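Sulfate adenylyltransferase (PDB 4DNX) catalyses the transfer of an adenylyl group from ATP to sulfate, giving adenosine 5'-phosphosulfate and diphosphate. Local coordinates at residues E121-A126 and R154-G159; P32-S37 and I99-P104; Q188-Q193 and P256-M261; K194-Q199 and V219-V224; A334-L339 and P349-D354. All coordinates share one frame; numbering follows the deposited sequence.

Contact 1. Residues E121-A126 and R154-G159; sequences EQVSDA and RTAISG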
# COMPACT_ATOMS: atom_id res chain seq x y z
N GLU A 121 -32.49 -11.06 -11.31
CA GLU A 121 -33.70 -11.37 -10.55
C GLU A 121 -34.38 -10.10 -10.02
O GLU A 121 -33.70 -9.15 -9.65
CB GLU A 121 -33.35 -12.28 -9.35
CG GLU A 121 -32.72 -13.64 -9.74
CD GLU A 121 -32.21 -14.45 -8.55
OE1 GLU A 121 -31.30 -13.97 -7.88
OE2 GLU A 121 -32.74 -15.57 -8.30
N GLN A 122 -35.71 -10.08 -9.98
CA GLN A 122 -36.44 -9.00 -9.32
C GLN A 122 -36.69 -9.37 -7.87
O GLN A 122 -37.16 -10.47 -7.59
CB GLN A 122 -37.79 -8.78 -10.02
CG GLN A 122 -37.67 -8.64 -11.52
CD GLN A 122 -36.70 -7.52 -11.91
OE1 GLN A 122 -36.71 -6.44 -11.30
NE2 GLN A 122 -35.85 -7.79 -12.90
N VAL A 123 -36.42 -8.44 -6.96
CA VAL A 123 -36.69 -8.66 -5.55
C VAL A 123 -38.06 -8.09 -5.16
O VAL A 123 -38.35 -6.92 -5.44
CB VAL A 123 -35.62 -8.00 -4.69
CG1 VAL A 123 -35.72 -8.57 -3.28
CG2 VAL A 123 -34.22 -8.26 -5.31
N SER A 124 -38.90 -8.92 -4.53
CA SER A 124 -40.26 -8.48 -4.14
C SER A 124 -40.18 -7.61 -2.88
O SER A 124 -39.18 -7.63 -2.16
CB SER A 124 -41.18 -9.67 -3.89
OG SER A 124 -40.78 -10.31 -2.67
N ASP A 125 -41.25 -6.85 -2.62
CA ASP A 125 -41.39 -6.09 -1.37
C ASP A 125 -41.21 -7.02 -0.17
O ASP A 125 -40.52 -6.66 0.79
CB ASP A 125 -42.74 -5.38 -1.27
CG ASP A 125 -42.93 -4.29 -2.32
OD1 ASP A 125 -41.96 -3.92 -3.00
OD2 ASP A 125 -44.10 -3.84 -2.47
N ALA A 126 -41.83 -8.20 -0.23
CA ALA A 126 -41.78 -9.12 0.90
C ALA A 126 -40.36 -9.63 1.14
O ALA A 126 -39.92 -9.72 2.29
CB ALA A 126 -42.75 -10.28 0.71
N ARG A 154 -34.47 -2.65 -7.27
CA ARG A 154 -34.97 -4.00 -6.96
C ARG A 154 -34.54 -5.08 -7.95
O ARG A 154 -35.04 -6.21 -7.89
CB ARG A 154 -36.52 -3.98 -6.87
CG ARG A 154 -37.07 -3.07 -5.78
CD ARG A 154 -36.52 -3.42 -4.40
NE ARG A 154 -37.42 -2.93 -3.36
CZ ARG A 154 -38.68 -3.31 -3.16
NH1 ARG A 154 -39.26 -4.26 -3.92
NH2 ARG A 154 -39.36 -2.74 -2.18
N THR A 155 -33.61 -4.76 -8.86
CA THR A 155 -33.08 -5.75 -9.78
C THR A 155 -31.72 -6.22 -9.27
O THR A 155 -30.77 -5.45 -9.23
CB THR A 155 -32.94 -5.18 -11.22
OG1 THR A 155 -34.23 -4.77 -11.70
CG2 THR A 155 -32.40 -6.25 -12.19
N ALA A 156 -31.63 -7.50 -8.90
CA ALA A 156 -30.37 -8.06 -8.39
C ALA A 156 -29.63 -8.78 -9.52
O ALA A 156 -30.22 -9.64 -10.19
CB ALA A 156 -30.68 -9.04 -7.27
N ILE A 157 -28.37 -8.41 -9.74
CA ILE A 157 -27.53 -9.13 -10.71
C ILE A 157 -26.49 -9.91 -9.92
O ILE A 157 -25.90 -9.38 -8.93
CB ILE A 157 -26.93 -8.18 -11.77
CG1 ILE A 157 -26.03 -7.13 -11.13
CG2 ILE A 157 -28.10 -7.47 -12.50
CD1 ILE A 157 -25.19 -6.34 -12.19
N SER A 158 -26.27 -11.15 -10.32
CA SER A 158 -25.42 -12.05 -9.52
C SER A 158 -24.43 -12.79 -10.40
O SER A 158 -24.66 -12.94 -11.62
CB SER A 158 -26.25 -13.05 -8.69
OG SER A 158 -27.17 -13.77 -9.52
N GLY A 159 -23.33 -13.21 -9.78
CA GLY A 159 -22.26 -13.90 -10.52
C GLY A 159 -20.88 -13.47 -10.06
O GLY A 159 -20.74 -12.46 -9.31
O HOH W 1 -29.53 -12.43 -9.23
O HOH W 2 -36.42 -3.64 -10.91

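Contact 2. Residues P32-S37 and I99-P104; sequences PSVIVS and IALRDP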
# COMPACT_ATOMS: atom_id res chain seq x y z
N PRO A 32 -20.91 -3.95 -22.31
CA PRO A 32 -22.07 -3.25 -21.69
C PRO A 32 -21.74 -2.99 -20.23
O PRO A 32 -21.10 -3.81 -19.56
CB PRO A 32 -23.19 -4.29 -21.74
CG PRO A 32 -22.70 -5.38 -22.73
CD PRO A 32 -21.21 -5.37 -22.57
N SER A 33 -22.20 -1.87 -19.70
CA SER A 33 -21.76 -1.50 -18.35
C SER A 33 -22.90 -0.89 -17.53
O SER A 33 -23.89 -0.42 -18.10
CB SER A 33 -20.56 -0.54 -18.43
OG SER A 33 -20.89 0.74 -18.97
N VAL A 34 -22.76 -0.94 -16.21
CA VAL A 34 -23.75 -0.31 -15.32
C VAL A 34 -22.95 0.40 -14.26
O VAL A 34 -21.89 -0.08 -13.89
CB VAL A 34 -24.71 -1.31 -14.63
CG1 VAL A 34 -25.74 -1.91 -15.65
CG2 VAL A 34 -23.94 -2.42 -13.90
N ILE A 35 -23.45 1.54 -13.77
CA ILE A 35 -22.83 2.20 -12.58
C ILE A 35 -23.53 1.62 -11.34
O ILE A 35 -24.77 1.66 -11.24
CB ILE A 35 -22.99 3.76 -12.65
CG1 ILE A 35 -22.22 4.33 -13.86
CG2 ILE A 35 -22.63 4.39 -11.28
CD1 ILE A 35 -22.85 5.62 -14.46
N VAL A 36 -22.76 1.04 -10.42
CA VAL A 36 -23.34 0.31 -9.29
C VAL A 36 -23.54 1.27 -8.10
O VAL A 36 -23.08 2.42 -8.15
CB VAL A 36 -22.46 -0.92 -8.88
CG1 VAL A 36 -22.38 -1.90 -10.05
CG2 VAL A 36 -21.05 -0.55 -8.38
N SER A 37 -24.22 0.82 -7.05
CA SER A 37 -24.32 1.69 -5.85
C SER A 37 -22.99 1.75 -5.10
O SER A 37 -22.11 0.88 -5.24
CB SER A 37 -25.39 1.17 -4.89
OG SER A 37 -25.00 -0.10 -4.33
N ILE A 99 -20.17 -8.15 -18.22
CA ILE A 99 -20.45 -6.72 -18.16
C ILE A 99 -19.37 -6.03 -17.33
O ILE A 99 -18.63 -6.71 -16.60
CB ILE A 99 -21.84 -6.44 -17.54
CG1 ILE A 99 -21.86 -6.83 -16.04
CG2 ILE A 99 -22.93 -7.16 -18.36
CD1 ILE A 99 -23.11 -6.32 -15.26
N ALA A 100 -19.26 -4.71 -17.45
CA ALA A 100 -18.33 -3.91 -16.63
C ALA A 100 -19.15 -3.22 -15.55
O ALA A 100 -20.23 -2.68 -15.81
CB ALA A 100 -17.59 -2.86 -17.49
N LEU A 101 -18.65 -3.28 -14.32
CA LEU A 101 -19.25 -2.54 -13.18
C LEU A 101 -18.44 -1.26 -12.97
O LEU A 101 -17.24 -1.31 -12.77
CB LEU A 101 -19.20 -3.40 -11.92
CG LEU A 101 -19.82 -4.81 -11.97
CD1 LEU A 101 -19.75 -5.46 -10.60
CD2 LEU A 101 -21.27 -4.78 -12.54
N ARG A 102 -19.11 -0.10 -13.03
CA ARG A 102 -18.44 1.20 -13.01
C ARG A 102 -18.63 1.83 -11.63
O ARG A 102 -19.64 1.60 -11.00
CB ARG A 102 -18.98 2.09 -14.12
CG ARG A 102 -18.44 1.62 -15.52
CD ARG A 102 -18.95 2.49 -16.65
NE ARG A 102 -18.26 2.14 -17.91
CZ ARG A 102 -17.06 2.57 -18.32
NH1 ARG A 102 -16.27 3.38 -17.57
NH2 ARG A 102 -16.59 2.14 -19.49
N ASP A 103 -17.63 2.59 -11.18
CA ASP A 103 -17.53 3.12 -9.82
C ASP A 103 -18.37 4.41 -9.68
O ASP A 103 -18.11 5.39 -10.37
CB ASP A 103 -16.04 3.45 -9.56
CG ASP A 103 -15.71 3.56 -8.11
OD1 ASP A 103 -16.60 3.90 -7.26
OD2 ASP A 103 -14.52 3.26 -7.77
N PRO A 104 -19.31 4.43 -8.74
CA PRO A 104 -20.09 5.65 -8.50
C PRO A 104 -19.33 6.75 -7.78
O PRO A 104 -19.80 7.91 -7.75
CB PRO A 104 -21.26 5.16 -7.63
CG PRO A 104 -20.66 4.06 -6.79
CD PRO A 104 -19.77 3.33 -7.87

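Contact 3. Residues Q188-Q193 and P256-M261; sequences QERGWQ and PPNTVM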
# COMPACT_ATOMS: atom_id res chain seq x y z
N GLN A 188 2.88 -11.99 9.31
CA GLN A 188 3.68 -13.19 9.22
C GLN A 188 5.11 -12.87 9.40
O GLN A 188 5.84 -13.50 10.22
CB GLN A 188 3.51 -13.81 7.83
CG GLN A 188 2.53 -14.87 7.84
CD GLN A 188 3.19 -16.21 7.91
OE1 GLN A 188 4.23 -16.37 8.56
NE2 GLN A 188 2.60 -17.19 7.23
N GLU A 189 5.56 -11.87 8.68
CA GLU A 189 6.96 -11.62 8.67
C GLU A 189 7.42 -10.96 9.97
O GLU A 189 8.52 -11.28 10.45
CB GLU A 189 7.37 -10.83 7.44
CG GLU A 189 8.87 -10.98 7.13
CD GLU A 189 9.69 -10.22 8.15
OE1 GLU A 189 9.15 -9.17 8.59
OE2 GLU A 189 10.80 -10.66 8.56
N ARG A 190 6.56 -10.12 10.55
CA ARG A 190 6.91 -9.40 11.80
C ARG A 190 7.02 -10.39 12.97
O ARG A 190 7.50 -10.05 14.07
CB ARG A 190 5.87 -8.32 12.08
CG ARG A 190 5.98 -7.03 11.23
CD ARG A 190 5.14 -6.07 11.97
NE ARG A 190 4.78 -4.83 11.33
CZ ARG A 190 4.67 -3.71 12.02
NH1 ARG A 190 4.98 -3.69 13.34
NH2 ARG A 190 4.36 -2.61 11.38
N GLY A 191 6.58 -11.62 12.73
CA GLY A 191 6.70 -12.71 13.73
C GLY A 191 5.60 -12.84 14.77
O GLY A 191 5.72 -13.61 15.74
N TRP A 192 4.53 -12.06 14.60
CA TRP A 192 3.43 -12.04 15.58
C TRP A 192 2.62 -13.33 15.53
O TRP A 192 2.21 -13.76 14.42
CB TRP A 192 2.50 -10.86 15.30
CG TRP A 192 3.12 -9.51 15.50
CD1 TRP A 192 4.38 -9.20 16.00
CD2 TRP A 192 2.49 -8.27 15.22
NE1 TRP A 192 4.56 -7.83 16.01
CE2 TRP A 192 3.40 -7.23 15.56
CE3 TRP A 192 1.22 -7.92 14.69
CZ2 TRP A 192 3.08 -5.86 15.41
CZ3 TRP A 192 0.90 -6.53 14.54
CH2 TRP A 192 1.82 -5.54 14.90
N GLN A 193 2.38 -13.93 16.71
CA GLN A 193 1.60 -15.18 16.87
C GLN A 193 0.16 -14.94 17.35
O GLN A 193 -0.75 -15.67 16.97
CB GLN A 193 2.26 -16.10 17.91
CG GLN A 193 3.73 -16.36 17.72
CD GLN A 193 3.98 -17.41 16.68
OE1 GLN A 193 3.32 -17.45 15.64
NE2 GLN A 193 4.94 -18.27 16.96
N PRO A 256 5.74 -0.26 22.65
CA PRO A 256 7.07 -0.86 22.45
C PRO A 256 7.39 -1.11 20.97
O PRO A 256 6.49 -1.11 20.13
CB PRO A 256 7.00 -2.18 23.21
CG PRO A 256 5.75 -2.14 24.02
CD PRO A 256 4.82 -1.18 23.35
N PRO A 257 8.65 -1.35 20.64
CA PRO A 257 9.03 -1.69 19.25
C PRO A 257 8.32 -2.92 18.69
O PRO A 257 8.12 -3.92 19.39
CB PRO A 257 10.53 -1.99 19.35
CG PRO A 257 10.96 -1.31 20.58
CD PRO A 257 9.83 -1.38 21.54
N ASN A 258 7.96 -2.82 17.42
CA ASN A 258 7.30 -3.91 16.70
C ASN A 258 6.03 -4.43 17.39
O ASN A 258 5.85 -5.65 17.58
CB ASN A 258 8.29 -5.07 16.44
CG ASN A 258 7.70 -6.09 15.45
OD1 ASN A 258 6.94 -5.69 14.55
ND2 ASN A 258 8.00 -7.38 15.63
N THR A 259 5.15 -3.50 17.82
CA THR A 259 3.87 -3.91 18.42
C THR A 259 2.66 -3.31 17.74
O THR A 259 1.56 -3.70 18.06
CB THR A 259 3.81 -3.58 19.95
OG1 THR A 259 3.96 -2.16 20.12
CG2 THR A 259 4.90 -4.29 20.67
N VAL A 260 2.85 -2.38 16.80
CA VAL A 260 1.68 -1.72 16.17
C VAL A 260 1.78 -1.76 14.64
O VAL A 260 2.88 -1.54 14.12
CB VAL A 260 1.55 -0.24 16.61
CG1 VAL A 260 0.32 0.43 15.92
CG2 VAL A 260 1.46 -0.14 18.12
N MET A 261 0.66 -2.07 13.96
CA MET A 261 0.53 -1.91 12.53
C MET A 261 -0.63 -0.96 12.26
O MET A 261 -1.74 -1.26 12.65
CB MET A 261 0.18 -3.25 11.89
CG MET A 261 1.34 -4.08 11.54
SD MET A 261 0.76 -5.71 10.96
CE MET A 261 -0.26 -5.21 9.57

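Contact 4. Residues K194-Q199 and V219-V224; sequences KIVAFQ and VEADGV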
# COMPACT_ATOMS: atom_id res chain seq x y z
N LYS A 194 -0.02 -13.92 18.20
CA LYS A 194 -1.35 -13.50 18.62
C LYS A 194 -1.44 -12.02 18.30
O LYS A 194 -0.50 -11.24 18.53
CB LYS A 194 -1.58 -13.78 20.11
CG LYS A 194 -1.76 -15.28 20.36
CD LYS A 194 -1.87 -15.58 21.83
CE LYS A 194 -2.22 -17.07 22.03
NZ LYS A 194 -1.99 -17.50 23.44
N ILE A 195 -2.56 -11.64 17.70
CA ILE A 195 -2.70 -10.28 17.15
C ILE A 195 -4.09 -9.74 17.47
O ILE A 195 -5.10 -10.39 17.11
CB ILE A 195 -2.54 -10.29 15.57
CG1 ILE A 195 -1.20 -10.96 15.16
CG2 ILE A 195 -2.66 -8.88 15.00
CD1 ILE A 195 -1.30 -12.46 14.94
N VAL A 196 -4.17 -8.59 18.17
CA VAL A 196 -5.47 -7.94 18.46
C VAL A 196 -5.81 -6.97 17.34
O VAL A 196 -4.92 -6.27 16.86
CB VAL A 196 -5.34 -7.14 19.78
CG1 VAL A 196 -6.59 -6.26 20.03
CG2 VAL A 196 -5.07 -8.09 20.96
N ALA A 197 -7.07 -6.91 16.89
CA ALA A 197 -7.45 -5.89 15.89
C ALA A 197 -8.36 -4.86 16.58
O ALA A 197 -9.22 -5.26 17.44
CB ALA A 197 -8.22 -6.57 14.72
N PHE A 198 -8.18 -3.59 16.23
CA PHE A 198 -8.98 -2.49 16.78
C PHE A 198 -9.39 -1.58 15.64
O PHE A 198 -8.53 -1.07 14.95
CB PHE A 198 -8.15 -1.68 17.82
CG PHE A 198 -8.90 -0.47 18.39
CD1 PHE A 198 -9.95 -0.67 19.28
CD2 PHE A 198 -8.55 0.84 18.00
CE1 PHE A 198 -10.65 0.46 19.81
CE2 PHE A 198 -9.26 1.96 18.55
CZ PHE A 198 -10.26 1.74 19.42
N GLN A 199 -10.71 -1.33 15.50
CA GLN A 199 -11.22 -0.43 14.45
C GLN A 199 -11.34 1.01 14.98
O GLN A 199 -11.83 1.23 16.09
CB GLN A 199 -12.63 -0.90 14.00
CG GLN A 199 -13.27 0.01 12.96
CD GLN A 199 -14.50 -0.59 12.31
OE1 GLN A 199 -14.55 -1.79 12.03
NE2 GLN A 199 -15.53 0.25 12.08
N VAL A 219 -4.69 -11.20 26.44
CA VAL A 219 -4.65 -12.35 25.54
C VAL A 219 -3.21 -12.72 25.16
O VAL A 219 -3.01 -13.62 24.31
CB VAL A 219 -5.55 -12.13 24.29
CG1 VAL A 219 -6.91 -11.54 24.71
CG2 VAL A 219 -4.86 -11.22 23.24
N GLU A 220 -2.25 -12.06 25.80
CA GLU A 220 -0.80 -12.19 25.55
C GLU A 220 -0.44 -11.95 24.08
O GLU A 220 0.32 -12.72 23.48
CB GLU A 220 -0.29 -13.56 26.03
CG GLU A 220 -0.17 -13.66 27.54
CD GLU A 220 -0.20 -15.11 28.06
OE1 GLU A 220 -0.34 -15.29 29.29
OE2 GLU A 220 -0.08 -16.07 27.26
N ALA A 221 -1.01 -10.89 23.50
CA ALA A 221 -0.75 -10.56 22.09
C ALA A 221 0.64 -9.99 21.85
O ALA A 221 1.25 -9.30 22.70
CB ALA A 221 -1.78 -9.59 21.57
N ASP A 222 1.14 -10.25 20.65
CA ASP A 222 2.41 -9.72 20.21
C ASP A 222 2.26 -8.37 19.52
O ASP A 222 3.24 -7.61 19.39
CB ASP A 222 2.99 -10.72 19.20
CG ASP A 222 3.31 -12.05 19.83
OD1 ASP A 222 4.07 -12.07 20.82
OD2 ASP A 222 2.76 -13.07 19.36
N GLY A 223 1.05 -8.06 19.07
CA GLY A 223 0.86 -6.82 18.36
C GLY A 223 -0.61 -6.48 18.21
O GLY A 223 -1.46 -7.33 18.48
N VAL A 224 -0.86 -5.23 17.83
CA VAL A 224 -2.22 -4.74 17.48
C VAL A 224 -2.21 -4.16 16.06
O VAL A 224 -1.27 -3.46 15.65
CB VAL A 224 -2.71 -3.67 18.47
CG1 VAL A 224 -1.74 -2.46 18.55
CG2 VAL A 224 -4.13 -3.17 18.09

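Contact 5. Residues A334-L339 and P349-D354; sequences AYSKKL and PDHTPD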
# COMPACT_ATOMS: atom_id res chain seq x y z
N ALA A 334 -12.11 4.64 32.51
CA ALA A 334 -11.95 5.87 33.28
C ALA A 334 -10.52 5.84 33.80
O ALA A 334 -9.87 4.80 33.76
CB ALA A 334 -12.92 5.92 34.45
N TYR A 335 -10.02 6.98 34.27
CA TYR A 335 -8.72 7.04 34.88
C TYR A 335 -8.95 6.76 36.35
O TYR A 335 -9.74 7.44 37.00
CB TYR A 335 -8.11 8.44 34.74
CG TYR A 335 -6.74 8.58 35.38
CD1 TYR A 335 -5.59 8.16 34.70
CD2 TYR A 335 -6.60 9.13 36.66
CE1 TYR A 335 -4.32 8.29 35.29
CE2 TYR A 335 -5.34 9.24 37.25
CZ TYR A 335 -4.21 8.82 36.54
OH TYR A 335 -2.97 8.97 37.15
N SER A 336 -8.26 5.75 36.86
CA SER A 336 -8.28 5.44 38.29
C SER A 336 -7.24 6.26 39.03
O SER A 336 -6.04 6.15 38.75
CB SER A 336 -7.93 3.96 38.54
OG SER A 336 -7.74 3.76 39.94
N LYS A 337 -7.70 7.06 39.99
CA LYS A 337 -6.81 7.85 40.82
C LYS A 337 -6.00 6.91 41.71
O LYS A 337 -4.84 7.20 42.03
CB LYS A 337 -7.61 8.78 41.72
CG LYS A 337 -8.28 9.92 40.98
CD LYS A 337 -8.86 10.89 41.98
CE LYS A 337 -10.30 11.19 41.64
NZ LYS A 337 -10.86 12.07 42.67
N LYS A 338 -6.64 5.82 42.14
CA LYS A 338 -5.99 4.87 43.05
C LYS A 338 -4.85 4.11 42.37
O LYS A 338 -3.81 3.87 42.99
CB LYS A 338 -6.99 3.87 43.62
CG LYS A 338 -7.87 4.41 44.72
CD LYS A 338 -8.89 3.35 45.15
CE LYS A 338 -8.98 3.25 46.64
NZ LYS A 338 -10.40 3.29 47.10
N LEU A 339 -5.04 3.75 41.10
CA LEU A 339 -4.06 2.95 40.37
C LEU A 339 -3.11 3.77 39.49
O LEU A 339 -2.07 3.26 39.04
CB LEU A 339 -4.75 1.86 39.52
CG LEU A 339 -5.71 0.93 40.30
CD1 LEU A 339 -6.52 0.06 39.33
CD2 LEU A 339 -5.00 0.09 41.38
N PRO A 349 -13.81 -3.37 40.71
CA PRO A 349 -15.02 -3.36 41.54
C PRO A 349 -14.78 -2.84 42.96
O PRO A 349 -15.73 -2.55 43.68
CB PRO A 349 -15.44 -4.84 41.56
CG PRO A 349 -14.49 -5.57 40.63
CD PRO A 349 -13.26 -4.73 40.61
N ASP A 350 -13.50 -2.72 43.34
CA ASP A 350 -13.08 -2.22 44.65
C ASP A 350 -13.19 -0.69 44.74
O ASP A 350 -13.10 -0.11 45.81
CB ASP A 350 -11.64 -2.66 44.96
CG ASP A 350 -10.75 -2.66 43.71
OD1 ASP A 350 -10.85 -3.58 42.87
OD2 ASP A 350 -9.95 -1.71 43.55
N HIS A 351 -13.39 -0.04 43.59
CA HIS A 351 -13.49 1.41 43.49
C HIS A 351 -14.91 1.92 43.72
O HIS A 351 -15.89 1.25 43.37
CB HIS A 351 -13.04 1.90 42.11
CG HIS A 351 -11.56 1.76 41.84
ND1 HIS A 351 -10.81 0.70 42.31
CD2 HIS A 351 -10.71 2.53 41.12
CE1 HIS A 351 -9.56 0.84 41.90
NE2 HIS A 351 -9.47 1.94 41.18
N THR A 352 -15.01 3.10 44.32
CA THR A 352 -16.24 3.89 44.38
C THR A 352 -16.21 4.85 43.18
O THR A 352 -15.16 5.01 42.54
CB THR A 352 -16.30 4.71 45.71
OG1 THR A 352 -15.04 5.36 45.93
CG2 THR A 352 -16.60 3.81 46.91
N PRO A 353 -17.34 5.49 42.85
CA PRO A 353 -17.35 6.44 41.73
C PRO A 353 -16.33 7.57 41.88
O PRO A 353 -15.75 8.00 40.88
CB PRO A 353 -18.79 7.00 41.73
CG PRO A 353 -19.46 6.43 42.94
CD PRO A 353 -18.71 5.18 43.29
N ASP A 354 -16.09 8.01 43.11
CA ASP A 354 -15.13 9.09 43.37
C ASP A 354 -13.66 8.70 43.12
O ASP A 354 -12.79 9.57 43.08
CB ASP A 354 -15.28 9.65 44.80
CG ASP A 354 -16.33 8.90 45.63
OD1 ASP A 354 -17.53 8.94 45.25
OD2 ASP A 354 -15.97 8.29 46.66

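Contact 1. Residues E121-A126 and R154-G159
Antiparallel strand pairing in the PUA-like domain brings E121 opposite A156 and Q122 opposite T155, where the end of strand 119-122 meets the start of strand 155-163. E121 and A156 form the hydrogen-bonded pair: E121 N donates to A156 O at 2.9 Å, and A156 N returns the bond to E121 O at 2.8 Å. Q122 and T155 make the non-hydrogen-bonded pair, and V123 N then carries the pattern one residue further, onto R154 O. Along its other side the second strand opens with a classic beta bulge, in which R154 and T155 both face L87.

The polar side chains of Q122 and T155 run side by side in the same direction. Because Q122 turns sharply at chi2 (-56°), its amide folds back beside the threonine, and one water is shared by Q122 OE1 and T155 OG1. A second water lies between E121 OE1, A156 O and S158 OG, although the carboxylate also accepts from the backbone of L61. Apolar contact comes from V123, whose CG2 lies 4.1 Å from A156 CB, and V123 also packs on M128 and M131 of helix 125-136.

At that helix's first turn, just past its N-cap S124, a salt bridge closes the contact. R154 is modelled in two conformers, and in one of them NH1 reaches V123 O. In that same conformer the guanidinium stands at 90° to the carboxylate of D125 and approaches it end-on, placing both R154 NH1 (2.9 Å) and NH2 (3.0 Å) on the single oxygen D125 OD1.

Contact 2. Residues P32-S37 and I99-P104
V34 and L101 lie side by side and point the same way, as expected of facing residues in parallel strands 33-35 and 98-102, while V36 crosses L101 at about a right angle. The result is a small apolar cluster in which L101 CD2 sits 3.8 Å from V34 CG2 and 4.0 Å from V36 CG1. I99 adds its CD1 to the same face, against V34 CG2.

The opposite face is more polar. R102 runs straight from CG to NE (chi2 -179°), and this extended chain passes alongside S33. At the edge of the guanidinium, R102 NE makes a weak hydrogen bond of 3.2 Å to S33 OG. I35 crosses the base of the arginine at a slant, with CG1 3.9 Å from R102 CB, and its CG2 branch slides past the ring of P104. That ring also abuts the backbone, P104 CG being 3.2 Å from V36 O.

Between the faces, four backbone bonds follow the alternating parallel pattern, from A100 N to P32 O at 2.9 Å through to V36 N on R102 O at 3.2 Å. The axes of segments 33-35 and 99-102 approach to 4.7 Å, 20° from parallel.

Beyond the pair, R102 NH1 donates to N109 O and NH2 forms a salt bridge with E29. Together with the weak bond to S33, these partners probably restrict the rotation of the guanidinium, and the E29 carboxylate probably balances its charge.

Contact 3. Residues Q188-Q193 and P256-M261
N258 is held on both sides of its amide by R190, near the C-terminal end of helix 180-190. N258 ND2 donates 3.1 Å to R190 O, on a carbonyl lone pair and in the amide plane, while N258 OD1 accepts from R190 NH1 at 3.1 Å. The two side chains run antiparallel alongside each other, with guanidinium and amide planes only 25° apart. With CG anti to its own N (chi1 -169°), the asparagine extends its amide along the arginine.

W192 takes hold of the same residue through its backbone. Its NE1 donates to N258 O at 3.0 Å, lying 46° above the carbonyl plane. M261, in the conformer described, touches both R190 and W192: CG lies over a face of the R190 guanidinium, 3.4 Å from CZ, and SD makes an oblique Met-aromatic contact 4.5 Å from the centroid of the W192 six-membered ring. R190 NH1 also gives a weak bond to V260 O.

Further out, G191 ends the helix in a Schellman motif, and R190 O and the indole on either side of it both meet N258. At the dimer interface E189, modelled in two conformers, pairs through OE1 with R190 NH1 of the second subunit. Ionic contacts of R190 NH2, to E186 and to E189 of the second subunit, are less certain. The arrangement is consistent with a charge balanced across the subunit interface.

Contact 4. Residues K194-Q199 and V219-V224
D222 OD2 is gripped by two consecutive backbone N-H groups, those of Q193 and K194, near the N-terminal ends of strands 195-200 and 223-230. K194 N donates to it at 3.1 Å in a fairly straight bond of 160°, arriving on the anti side of the carboxylate and 26° out of its plane. The aspartate's own N answers with a 2.9 Å bond to K194 O. D222 thus clasps K194 from both ends, its CG lying beside its backbone N (chi1 -65°) and the carboxylate folded back toward the lysine amide.

The two strands belong to a beta-alpha-beta unit, joined by helix 206-219. V196 N donates to G223 O at 3.0 Å, and V224 CA makes a CA-H...O contact of 3.2 Å with V196 O. On the face toward the helix, V196 CG2 packs against the adjacent methyls A221 CB, 3.7 Å away, and V219 CG2 at 3.9 Å. A215 and M216 of that helix add to the packing.

K194 extends alongside V219 and E220, where E220 closes a Schellman motif, and lays CD 3.4 Å from V219 O. Its NZ stays 4.5 Å from E220 OE2, beyond a salt bridge.

Chemically, one acidic side chain meets two amide hydrogens. Such donors would favour its ionised form, and probably help hold the chain before the strand against the turn after the helix.

Contact 5. Residues A334-L339 and P349-D354
The imidazole of H351 has the aliphatic chain of K338 over one face and S336 at its edge, at the end of strand 333-336, the central strand of a small three-stranded antiparallel sheet. K338 CD stands 4.2 Å from the ring centroid and only 10° off the normal, a CH-pi contact over the centre. In the ring plane, S336 OG and H351 NE2 share a 2.8 Å hydrogen bond in which either could be the donor. L339 CG also lies at this edge, 4.0 Å from H351 NE2. On the far edge, H351 ND1 gives a bent, weak bond to D350 OD2 of its own loop. The ring of F356 also meets the imidazole, planes about 25° apart.

The serine hydroxyl is itself positioned by an ST motif. It points opposite the serine's backbone N (chi1 170°), where S336 OG accepts from L339 N, three residues on, at 2.9 Å. This turn follows strand 333-336 and carries K338 and L339 round the histidine.

K338 and the imidazole run alongside in opposing senses. The lysine bends at chi3 and chi4, and its ammonium forms a salt bridge with D355, whose carboxylate also takes the backbone N-H of T352. The loop leading into strand 356-357 is therefore held from more than one side, in a contact lying at the protein surface. K337 reaches the far end of that loop, where NZ makes a weak hydrogen bond of 3.2 Å to D354 O.

In the fold
Contacts 1 and 2 share the mixed sheet of the PUA-like domain; their centres lie about 16 Å apart, and I157 of the first packs on I99 and L101 of the second. Contacts 3 and 4, with centres about 9 Å apart, belong to the five-stranded parallel sheet of the Rossmann-like ATP-sulfurylase region, where strands 260-266 and 223-230 are neighbours and T259 meets V224. Contact 5 shares that region but sits on its own antiparallel sheet, its centre about 26 Å from that of contact 4. Along the chain contact 2 precedes contact 1, and contact 4 falls between the two segments of contact 3. Contacts 1 and 4, centres about 40 Å apart, lie on opposite sides of the chain's centre, while contact 3 also reaches the second subunit.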